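Local coordinates for acetoin utilization protein (Exiguobacterium sibiricum, PDB 2Q04), which probably transfers an acetyl group from acetyl-coenzyme A as a GNAT-family acetyltransferase, with a presumed role in acetoin utilization, at residues E50-I55 / Y75-Y80; G17-E22 / A66-D71; N92-E97 / P193-H198. All blocks are in the same frame, centred on the assembly; numbering follows the deposited sequence.

Contact 1 (E50-I55 / Y75-Y80); sequences EALVEI and YVTFLY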
loop_
_atom_site.group_PDB
_atom_site.type_symbol
_atom_site.label_atom_id
_atom_site.label_comp_id
_atom_site.label_asym_id
_atom_site.label_seq_id
_atom_site.Cartn_x
_atom_site.Cartn_y
_atom_site.Cartn_z
ATOM N N GLU A 50 9.677 0.448 -13.511
ATOM C CA GLU A 50 10.634 1.515 -13.233
ATOM C C GLU A 50 10.232 2.309 -11.972
ATOM O O GLU A 50 11.086 2.798 -11.244
ATOM C CB GLU A 50 10.723 2.447 -14.446
ATOM C CG GLU A 50 11.524 3.707 -14.236
ATOM C CD GLU A 50 11.628 4.541 -15.517
ATOM O OE1 GLU A 50 12.387 4.134 -16.432
ATOM O OE2 GLU A 50 10.942 5.595 -15.609
ATOM N N ALA A 51 8.928 2.417 -11.728
ATOM C CA ALA A 51 8.420 3.104 -10.541
ATOM C C ALA A 51 8.684 2.301 -9.260
ATOM O O ALA A 51 8.948 2.872 -8.211
ATOM C CB ALA A 51 6.924 3.378 -10.688
ATOM N N LEU A 52 8.562 0.979 -9.345
ATOM C CA LEU A 52 8.804 0.110 -8.181
ATOM C C LEU A 52 10.279 0.108 -7.826
ATOM O O LEU A 52 10.645 0.172 -6.648
ATOM C CB LEU A 52 8.340 -1.328 -8.470
ATOM C CG LEU A 52 6.848 -1.520 -8.795
ATOM C CD1 LEU A 52 6.564 -2.986 -9.139
ATOM C CD2 LEU A 52 5.952 -1.044 -7.644
ATOM N N VAL A 53 11.124 0.030 -8.849
ATOM C CA VAL A 53 12.560 0.056 -8.660
ATOM C C VAL A 53 12.981 1.354 -7.969
ATOM O O VAL A 53 13.765 1.335 -7.019
ATOM C CB VAL A 53 13.308 -0.070 -10.017
ATOM C CG1 VAL A 53 14.784 0.216 -9.843
ATOM C CG2 VAL A 53 13.098 -1.467 -10.622
ATOM N N GLU A 54 12.434 2.475 -8.439
ATOM C CA GLU A 54 12.752 3.786 -7.880
ATOM C C GLU A 54 12.341 3.896 -6.437
ATOM O O GLU A 54 13.065 4.442 -5.629
ATOM C CB GLU A 54 12.079 4.879 -8.683
ATOM C CG GLU A 54 12.802 5.225 -9.967
ATOM C CD GLU A 54 12.067 6.246 -10.788
ATOM O OE1 GLU A 54 10.911 6.581 -10.434
ATOM O OE2 GLU A 54 12.641 6.718 -11.796
ATOM N N ILE A 55 11.156 3.409 -6.121
ATOM C CA ILE A 55 10.681 3.417 -4.753
ATOM C C ILE A 55 11.624 2.611 -3.853
ATOM O O ILE A 55 12.010 3.073 -2.781
ATOM C CB ILE A 55 9.250 2.841 -4.649
ATOM C CG1 ILE A 55 8.233 3.828 -5.248
ATOM C CG2 ILE A 55 8.898 2.543 -3.193
ATOM C CD1 ILE A 55 6.815 3.243 -5.414
ATOM N N TYR A 75 2.299 -6.824 -5.955
ATOM C CA TYR A 75 3.207 -6.039 -5.144
ATOM C C TYR A 75 2.455 -5.134 -4.187
ATOM O O TYR A 75 1.255 -4.899 -4.340
ATOM C CB TYR A 75 4.105 -5.186 -6.032
ATOM C CG TYR A 75 3.347 -4.161 -6.857
ATOM C CD1 TYR A 75 2.972 -2.934 -6.308
ATOM C CD2 TYR A 75 3.012 -4.417 -8.191
ATOM C CE1 TYR A 75 2.275 -1.992 -7.060
ATOM C CE2 TYR A 75 2.316 -3.482 -8.951
ATOM C CZ TYR A 75 1.951 -2.270 -8.379
ATOM O OH TYR A 75 1.266 -1.339 -9.119
ATOM N N VAL A 76 3.179 -4.619 -3.203
ATOM C CA VAL A 76 2.666 -3.605 -2.326
ATOM C C VAL A 76 3.812 -2.664 -1.996
ATOM O O VAL A 76 4.936 -3.117 -1.735
ATOM C CB VAL A 76 2.052 -4.211 -1.028
ATOM C CG1 VAL A 76 3.099 -4.978 -0.236
ATOM C CG2 VAL A 76 1.429 -3.120 -0.178
ATOM N N THR A 77 3.540 -1.346 -2.057
ATOM C CA THR A 77 4.601 -0.325 -1.926
ATOM C C THR A 77 4.457 0.505 -0.666
ATOM O O THR A 77 3.352 0.735 -0.186
ATOM C CB THR A 77 4.603 0.640 -3.120
ATOM O OG1 THR A 77 3.488 1.537 -3.019
ATOM C CG2 THR A 77 4.532 -0.120 -4.426
ATOM N N PHE A 78 5.601 0.955 -0.134
ATOM C CA PHE A 78 5.627 1.845 1.017
ATOM C C PHE A 78 6.638 2.908 0.783
ATOM O O PHE A 78 7.737 2.632 0.311
ATOM C CB PHE A 78 5.988 1.088 2.288
ATOM C CG PHE A 78 5.038 0.041 2.638
ATOM C CD1 PHE A 78 3.971 0.309 3.482
ATOM C CD2 PHE A 78 5.175 -1.243 2.116
ATOM C CE1 PHE A 78 3.050 -0.689 3.803
ATOM C CE2 PHE A 78 4.269 -2.238 2.434
ATOM C CZ PHE A 78 3.207 -1.963 3.284
ATOM N N LEU A 79 6.273 4.140 1.104
ATOM C CA LEU A 79 7.177 5.274 0.985
ATOM C C LEU A 79 6.562 6.451 1.695
ATOM O O LEU A 79 5.411 6.377 2.151
ATOM C CB LEU A 79 7.430 5.621 -0.495
ATOM C CG LEU A 79 6.227 6.101 -1.330
ATOM C CD1 LEU A 79 6.706 6.646 -2.670
ATOM C CD2 LEU A 79 5.187 4.980 -1.533
ATOM N N TYR A 80 7.307 7.548 1.794
ATOM C CA TYR A 80 6.768 8.759 2.402
ATOM C C TYR A 80 5.710 9.361 1.506
ATOM O O TYR A 80 5.798 9.251 0.286
ATOM C CB TYR A 80 7.871 9.782 2.679
ATOM C CG TYR A 80 8.688 9.481 3.913
ATOM C CD1 TYR A 80 8.070 9.116 5.108
ATOM C CD2 TYR A 80 10.065 9.639 3.911
ATOM C CE1 TYR A 80 8.798 8.853 6.231
ATOM C CE2 TYR A 80 10.813 9.385 5.044
ATOM C CZ TYR A 80 10.174 8.997 6.205
ATOM O OH TYR A 80 10.909 8.745 7.345
#
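Leu52 carries its CG beside the backbone N and opposite the carbonyl carbon (chi1 -61°), whereas the CG of Tyr75 sits between its own N and carbonyl carbon (chi1 63°); together these torsions bring the leucine fork onto the tyrosine ring. The contact lays helix 45-56 on strand 71-79 of the mixed sheet of a GNAT acetyltransferase fold, with the two segment axes 9.5 Å apart and crossing at 43°. Leu52 CD2 stands over one face of the Tyr75 ring, displaced toward the rim and 4.0 Å from the ring centroid, which makes a CH-pi contact. The other methyl, Leu52 CD1, lies 3.9 Å from Tyr75 CD2, so the fork rests on the CD1 and CD2 side of the ring, near CG, rather than on its hydroxyl end. That hydroxyl has weak hydrogen bonds to Glu102 and Gln48.

Leu52 CD2 also packs against Thr77 CG2 at 3.6 Å. Thr77 turns its methyl to the helix while its OG1 is hydrogen-bonded to Ala100 N of the adjacent strand 95-103, and the polar atom is thereby satisfied within a buried, mainly apolar layer. One turn further along the helix, Ile55 meets the same threonine, its CD1 lying 4.1 Å from Thr77 CB. Ile63 of strand 62-68 touches Leu52, Ile55 and Thr77 and extends the layer across the sheet. Val76 and Phe78 direct their side chains to the other side of the sheet, where helix 112-121 covers them, so strand 71-79 is sandwiched between two helices. Nearer Leu79 the two branches from Ile55 CB part: the isoleucine and leucine side chains cross at about a right angle, with Ile55 CG1 4.1 Å from Leu79 CD1, and Ile55 CG2 lies 3.7 Å from Phe78 O.

Contact 2 (G17-E22 / A66-D71); sequences GPVEIE and ARQGND
Glu20 and Arg67 face each other as an antiparallel hydrogen-bonded pair, their backbones joined by Glu20 N to Arg67 O and Arg67 N to Glu20 O, each 2.8 Å long. Next to them Ile21 and Ala66 form a non-hydrogen-bonded pair, and strand 19-23 is thus added to strand 62-68 in the sheet of the GNAT fold. This pairing is the tight part, with Val19 CG1 pressed to 3.4 Å from Arg67 N. The buried side is apolar: Val19 CG1 packs on Ala66 CB at 3.8 Å, and Ile21 and Ala66 turn toward helix 112-121, where Leu116, Val119 and Ile112 close over them.

The face bearing Glu20 and Arg67 is partly exposed and held by charge instead. Arg67 starts extended and bends at chi3 (58°), which swings the guanidinium back across strand 19-23. Glu20 CB lies over one face of that group, 3.5 Å from NH2, while the carboxylate of Glu22 comes to its edge. NH2 reaches Glu22 OE1 at 3.1 Å and NE reaches Glu22 OE2 at 3.2 Å, a side-on, two-nitrogen grip; both oxygens are met from above the carboxylate plane, with the two planes turned 57° apart. The remaining nitrogen, NH1, donates to Gly69 O at 3.0 Å in the type II' turn from Gln68 to Asp71.

Toward the turn the contact loosens. Gln68 stretches its amide past Val19, and NE2 makes a weak 3.3 Å bond to Pro18 O, its stronger partner being Leu16 O. Pro18 follows a cis peptide bond and is exposed. Glu20 bends away so that OE1 is taken by Thr11 and His9 of strand 8-12. With all three guanidinium nitrogens engaged, Arg67 is fixed in rotation, and its positive charge probably favours the ionised form of the buried Glu22.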
loop_
_atom_site.group_PDB
_atom_site.type_symbol
_atom_site.label_atom_id
_atom_site.label_comp_id
_atom_site.label_asym_id
_atom_site.label_seq_id
_atom_site.Cartn_x
_atom_site.Cartn_y
_atom_site.Cartn_z
ATOM N N GLY A 17 -0.256 -21.651 -7.905
ATOM C CA GLY A 17 0.953 -21.424 -7.107
ATOM C C GLY A 17 1.954 -22.515 -7.211
ATOM O O GLY A 17 1.811 -23.398 -8.031
ATOM N N PRO A 18 2.967 -22.499 -6.328
ATOM C CA PRO A 18 3.107 -21.562 -5.202
ATOM C C PRO A 18 3.667 -20.196 -5.593
ATOM O O PRO A 18 4.362 -20.068 -6.595
ATOM C CB PRO A 18 4.091 -22.288 -4.259
ATOM C CG PRO A 18 4.556 -23.548 -5.029
ATOM C CD PRO A 18 4.113 -23.407 -6.425
ATOM N N VAL A 19 3.419 -19.209 -4.748
ATOM C CA VAL A 19 3.857 -17.835 -5.000
ATOM C C VAL A 19 4.747 -17.370 -3.860
ATOM O O VAL A 19 4.401 -17.529 -2.694
ATOM C CB VAL A 19 2.622 -16.850 -5.122
ATOM C CG1 VAL A 19 3.090 -15.440 -5.417
ATOM C CG2 VAL A 19 1.650 -17.331 -6.200
ATOM N N GLU A 20 5.899 -16.807 -4.198
ATOM C CA GLU A 20 6.825 -16.330 -3.189
ATOM C C GLU A 20 6.496 -14.902 -2.818
ATOM O O GLU A 20 6.473 -13.996 -3.680
ATOM C CB GLU A 20 8.270 -16.438 -3.677
ATOM C CG GLU A 20 8.623 -17.800 -4.267
ATOM C CD GLU A 20 8.150 -18.966 -3.402
ATOM O OE1 GLU A 20 8.316 -18.903 -2.165
ATOM O OE2 GLU A 20 7.614 -19.945 -3.965
ATOM N N ILE A 21 6.194 -14.704 -1.544
ATOM C CA ILE A 21 5.841 -13.401 -1.028
ATOM C C ILE A 21 6.950 -12.920 -0.126
ATOM O O ILE A 21 7.177 -13.477 0.941
ATOM C CB ILE A 21 4.520 -13.459 -0.278
ATOM C CG1 ILE A 21 3.414 -13.882 -1.254
ATOM C CG2 ILE A 21 4.194 -12.092 0.348
ATOM C CD1 ILE A 21 2.118 -14.041 -0.647
ATOM N N GLU A 22 7.657 -11.882 -0.568
ATOM C CA GLU A 22 8.880 -11.495 0.076
ATOM C C GLU A 22 9.211 -10.018 -0.110
ATOM O O GLU A 22 8.837 -9.400 -1.109
ATOM C CB GLU A 22 10.022 -12.337 -0.478
ATOM C CG GLU A 22 10.261 -12.119 -1.986
ATOM C CD GLU A 22 11.224 -13.103 -2.581
ATOM O OE1 GLU A 22 11.203 -14.285 -2.181
ATOM O OE2 GLU A 22 11.978 -12.710 -3.489
ATOM N N ALA A 66 4.799 -10.313 -4.765
ATOM C CA ALA A 66 4.304 -11.674 -4.932
ATOM C C ALA A 66 4.868 -12.153 -6.249
ATOM O O ALA A 66 4.619 -11.548 -7.293
ATOM C CB ALA A 66 2.807 -11.700 -4.956
ATOM N N ARG A 67 5.629 -13.245 -6.202
ATOM C CA ARG A 67 6.506 -13.601 -7.292
ATOM C C ARG A 67 6.437 -15.091 -7.661
ATOM O O ARG A 67 6.270 -15.950 -6.800
ATOM C CB ARG A 67 7.947 -13.227 -6.902
ATOM C CG ARG A 67 8.981 -13.561 -7.921
ATOM C CD ARG A 67 10.390 -13.192 -7.429
ATOM N NE ARG A 67 10.758 -13.871 -6.171
ATOM C CZ ARG A 67 11.082 -15.174 -6.073
ATOM N NH1 ARG A 67 10.984 -15.972 -7.118
ATOM N NH2 ARG A 67 11.438 -15.683 -4.904
ATOM N N GLN A 68 6.520 -15.366 -8.965
ATOM C CA GLN A 68 6.697 -16.715 -9.480
ATOM C C GLN A 68 7.855 -16.678 -10.449
ATOM O O GLN A 68 7.750 -16.091 -11.503
ATOM C CB GLN A 68 5.439 -17.192 -10.202
ATOM C CG GLN A 68 4.399 -17.841 -9.300
ATOM C CD GLN A 68 3.311 -18.577 -10.092
ATOM O OE1 GLN A 68 3.003 -18.217 -11.237
ATOM N NE2 GLN A 68 2.728 -19.608 -9.482
ATOM N N GLY A 69 8.973 -17.298 -10.078
ATOM C CA GLY A 69 10.189 -17.224 -10.885
ATOM C C GLY A 69 10.671 -15.783 -10.968
ATOM O O GLY A 69 10.752 -15.103 -9.967
ATOM N N ASN A 70 10.943 -15.313 -12.182
ATOM C CA ASN A 70 11.342 -13.913 -12.399
ATOM C C ASN A 70 10.136 -12.975 -12.572
ATOM O O ASN A 70 10.305 -11.773 -12.755
ATOM C CB ASN A 70 12.241 -13.802 -13.636
ATOM C CG ASN A 70 13.666 -14.143 -13.345
ATOM O OD1 ASN A 70 14.291 -13.552 -12.463
ATOM N ND2 ASN A 70 14.218 -15.059 -14.117
ATOM N N ASP A 71 8.925 -13.533 -12.487
ATOM C CA ASP A 71 7.705 -12.783 -12.781
ATOM C C ASP A 71 6.999 -12.253 -11.512
ATOM O O ASP A 71 6.543 -13.027 -10.674
ATOM C CB ASP A 71 6.739 -13.660 -13.582
ATOM C CG ASP A 71 7.301 -14.064 -14.933
ATOM O OD1 ASP A 71 7.704 -13.169 -15.698
ATOM O OD2 ASP A 71 7.325 -15.275 -15.236
#

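Contact 3 (N92-E97 / P193-H198); sequences NPYILE and PEVVAH
Apolar contacts centre on Val195, whose two methyls pack against the start of strand 95-103 and the turn before it. CG2 lies 3.6 Å from Tyr94 CB and meets the tyrosine ring obliquely, while CG1 is 4.0 Å from Ile95 CG1; setting CG1 anti to the backbone N (chi1 175°) puts CG1 against Ile95 and CG2 against Tyr94 in the turn. Ile95 continues past the valine to His198, placing CD1 3.5 Å from the imidazole CD2.

Flat groups meet beside this apolar patch. The Asn92 amide and His198 ring lie antiparallel alongside one another, their planes 24° apart, and Asn92 ND2 comes to 3.3 Å from His198 CD2 as a packing contact. Helix 193-203, which follows strand 182-187 in the chain, is thereby packed against the start of strand 95-103 in the GNAT fold.

Hydrogen bonds hold the two sides separately. Asn92 OD1 accepts from Tyr94 N at 3.0 Å, an Asx turn nested in the type I turn from Asn92 to Ile95, which sets the orientation of the amide beside the histidine. His198 NE2 is hydrogen-bonded to Glu89 O, between the calcium-site residues Ser88 and Gly90.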
loop_
_atom_site.group_PDB
_atom_site.type_symbol
_atom_site.label_atom_id
_atom_site.label_comp_id
_atom_site.label_asym_id
_atom_site.label_seq_id
_atom_site.Cartn_x
_atom_site.Cartn_y
_atom_site.Cartn_z
ATOM N N ASN A 92 6.977 15.359 9.873
ATOM C CA ASN A 92 6.730 14.147 10.635
ATOM C C ASN A 92 7.239 12.898 9.893
ATOM O O ASN A 92 6.543 12.363 9.021
ATOM C CB ASN A 92 5.241 14.011 10.934
ATOM C CG ASN A 92 4.955 12.986 12.003
ATOM O OD1 ASN A 92 5.698 12.026 12.171
ATOM N ND2 ASN A 92 3.868 13.176 12.723
ATOM N N PRO A 93 8.446 12.408 10.271
ATOM C CA PRO A 93 9.049 11.234 9.637
ATOM C C PRO A 93 8.455 9.878 10.108
ATOM O O PRO A 93 8.911 8.815 9.653
ATOM C CB PRO A 93 10.519 11.342 10.043
ATOM C CG PRO A 93 10.502 12.064 11.339
ATOM C CD PRO A 93 9.313 12.977 11.324
ATOM N N TYR A 94 7.462 9.919 11.008
ATOM C CA TYR A 94 6.806 8.693 11.497
ATOM C C TYR A 94 5.545 8.373 10.698
ATOM O O TYR A 94 4.852 7.406 10.987
ATOM C CB TYR A 94 6.457 8.825 12.979
ATOM C CG TYR A 94 7.666 8.996 13.879
ATOM C CD1 TYR A 94 8.437 7.900 14.251
ATOM C CD2 TYR A 94 8.032 10.246 14.355
ATOM C CE1 TYR A 94 9.534 8.045 15.052
ATOM C CE2 TYR A 94 9.119 10.401 15.158
ATOM C CZ TYR A 94 9.878 9.294 15.509
ATOM O OH TYR A 94 10.980 9.442 16.323
ATOM N N ILE A 95 5.240 9.200 9.705
ATOM C CA ILE A 95 4.098 8.956 8.846
ATOM C C ILE A 95 4.561 8.387 7.499
ATOM O O ILE A 95 5.329 9.021 6.765
ATOM C CB ILE A 95 3.247 10.235 8.651
ATOM C CG1 ILE A 95 2.547 10.588 9.969
ATOM C CG2 ILE A 95 2.201 10.026 7.538
ATOM C CD1 ILE A 95 1.683 11.820 9.906
ATOM N N LEU A 96 4.116 7.162 7.213
ATOM C CA LEU A 96 4.513 6.439 6.023
ATOM C C LEU A 96 3.275 6.123 5.205
ATOM O O LEU A 96 2.208 5.912 5.758
ATOM C CB LEU A 96 5.205 5.134 6.432
ATOM C CG LEU A 96 5.987 4.381 5.361
ATOM C CD1 LEU A 96 7.201 5.177 4.912
ATOM C CD2 LEU A 96 6.414 3.033 5.895
ATOM N N GLU A 97 3.408 6.101 3.889
ATOM C CA GLU A 97 2.273 5.775 3.040
ATOM C C GLU A 97 2.424 4.411 2.373
ATOM O O GLU A 97 3.466 4.092 1.825
ATOM C CB GLU A 97 2.042 6.854 1.969
ATOM C CG GLU A 97 0.734 6.626 1.153
ATOM C CD GLU A 97 0.603 7.544 -0.046
ATOM O OE1 GLU A 97 1.497 8.379 -0.257
ATOM O OE2 GLU A 97 -0.386 7.401 -0.797
ATOM N N PRO A 193 1.630 9.618 20.568
ATOM C CA PRO A 193 0.380 10.388 20.427
ATOM C C PRO A 193 0.519 11.637 19.533
ATOM O O PRO A 193 -0.450 12.050 18.893
ATOM C CB PRO A 193 0.060 10.806 21.874
ATOM C CG PRO A 193 0.790 9.844 22.724
ATOM C CD PRO A 193 2.021 9.466 21.983
ATOM N N GLU A 194 1.712 12.229 19.515
ATOM C CA GLU A 194 1.974 13.429 18.715
ATOM C C GLU A 194 1.844 13.130 17.228
ATOM O O GLU A 194 1.363 13.956 16.466
ATOM C CB GLU A 194 3.378 13.981 19.014
ATOM C CG GLU A 194 3.541 14.579 20.417
ATOM C CD GLU A 194 3.567 13.525 21.522
ATOM O OE1 GLU A 194 3.954 12.372 21.241
ATOM O OE2 GLU A 194 3.213 13.859 22.674
ATOM N N VAL A 195 2.289 11.945 16.830
ATOM C CA VAL A 195 2.202 11.513 15.450
ATOM C C VAL A 195 0.732 11.290 15.050
ATOM O O VAL A 195 0.318 11.638 13.944
ATOM C CB VAL A 195 2.991 10.205 15.233
ATOM C CG1 VAL A 195 2.789 9.676 13.811
ATOM C CG2 VAL A 195 4.473 10.423 15.527
ATOM N N VAL A 196 -0.036 10.703 15.961
ATOM C CA VAL A 196 -1.440 10.445 15.719
ATOM C C VAL A 196 -2.217 11.748 15.636
ATOM O O VAL A 196 -3.129 11.887 14.820
ATOM C CB VAL A 196 -2.048 9.567 16.824
ATOM C CG1 VAL A 196 -3.575 9.504 16.685
ATOM C CG2 VAL A 196 -1.446 8.169 16.776
ATOM N N ALA A 197 -1.860 12.698 16.492
ATOM C CA ALA A 197 -2.515 14.001 16.499
ATOM C C ALA A 197 -2.266 14.725 15.191
ATOM O O ALA A 197 -3.141 15.413 14.684
ATOM C CB ALA A 197 -2.020 14.836 17.667
ATOM N N HIS A 198 -1.052 14.585 14.660
ATOM C CA HIS A 198 -0.701 15.192 13.395
ATOM C C HIS A 198 -1.524 14.582 12.284
ATOM O O HIS A 198 -2.025 15.282 11.419
ATOM C CB HIS A 198 0.774 15.000 13.113
ATOM C CG HIS A 198 1.237 15.663 11.855
ATOM N ND1 HIS A 198 0.982 16.983 11.576
ATOM C CD2 HIS A 198 2.015 15.210 10.846
ATOM C CE1 HIS A 198 1.544 17.305 10.422
ATOM N NE2 HIS A 198 2.180 16.248 9.963
#

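Contacts 1 and 2, centres 17 Å apart, are tied by the neighbouring strands 62-68 and 71-79 of the sheet that all three share. Contact 3, centred 20 Å from contact 1, touches it through probable hydrogen bonds between Leu79 O and Glu97 N (2.7 Å) and Tyr80 OH and Pro93 O (3.1 Å). Contacts 2 and 3, 33 Å apart between centres, lie on opposite sides of the chain's centre. The calcium ion at Gly99 and Thr134 is about 7 Å from the Thr77 side chain, that at Ser88 and Gly90 about 5 Å from that of Asn92. Helix 112-121, covering side chains of contacts 1 and 2, follows the loop that in GNAT relatives grips the cofactor pyrophosphate, so acetyl-coenzyme A probably lies near its N-terminus.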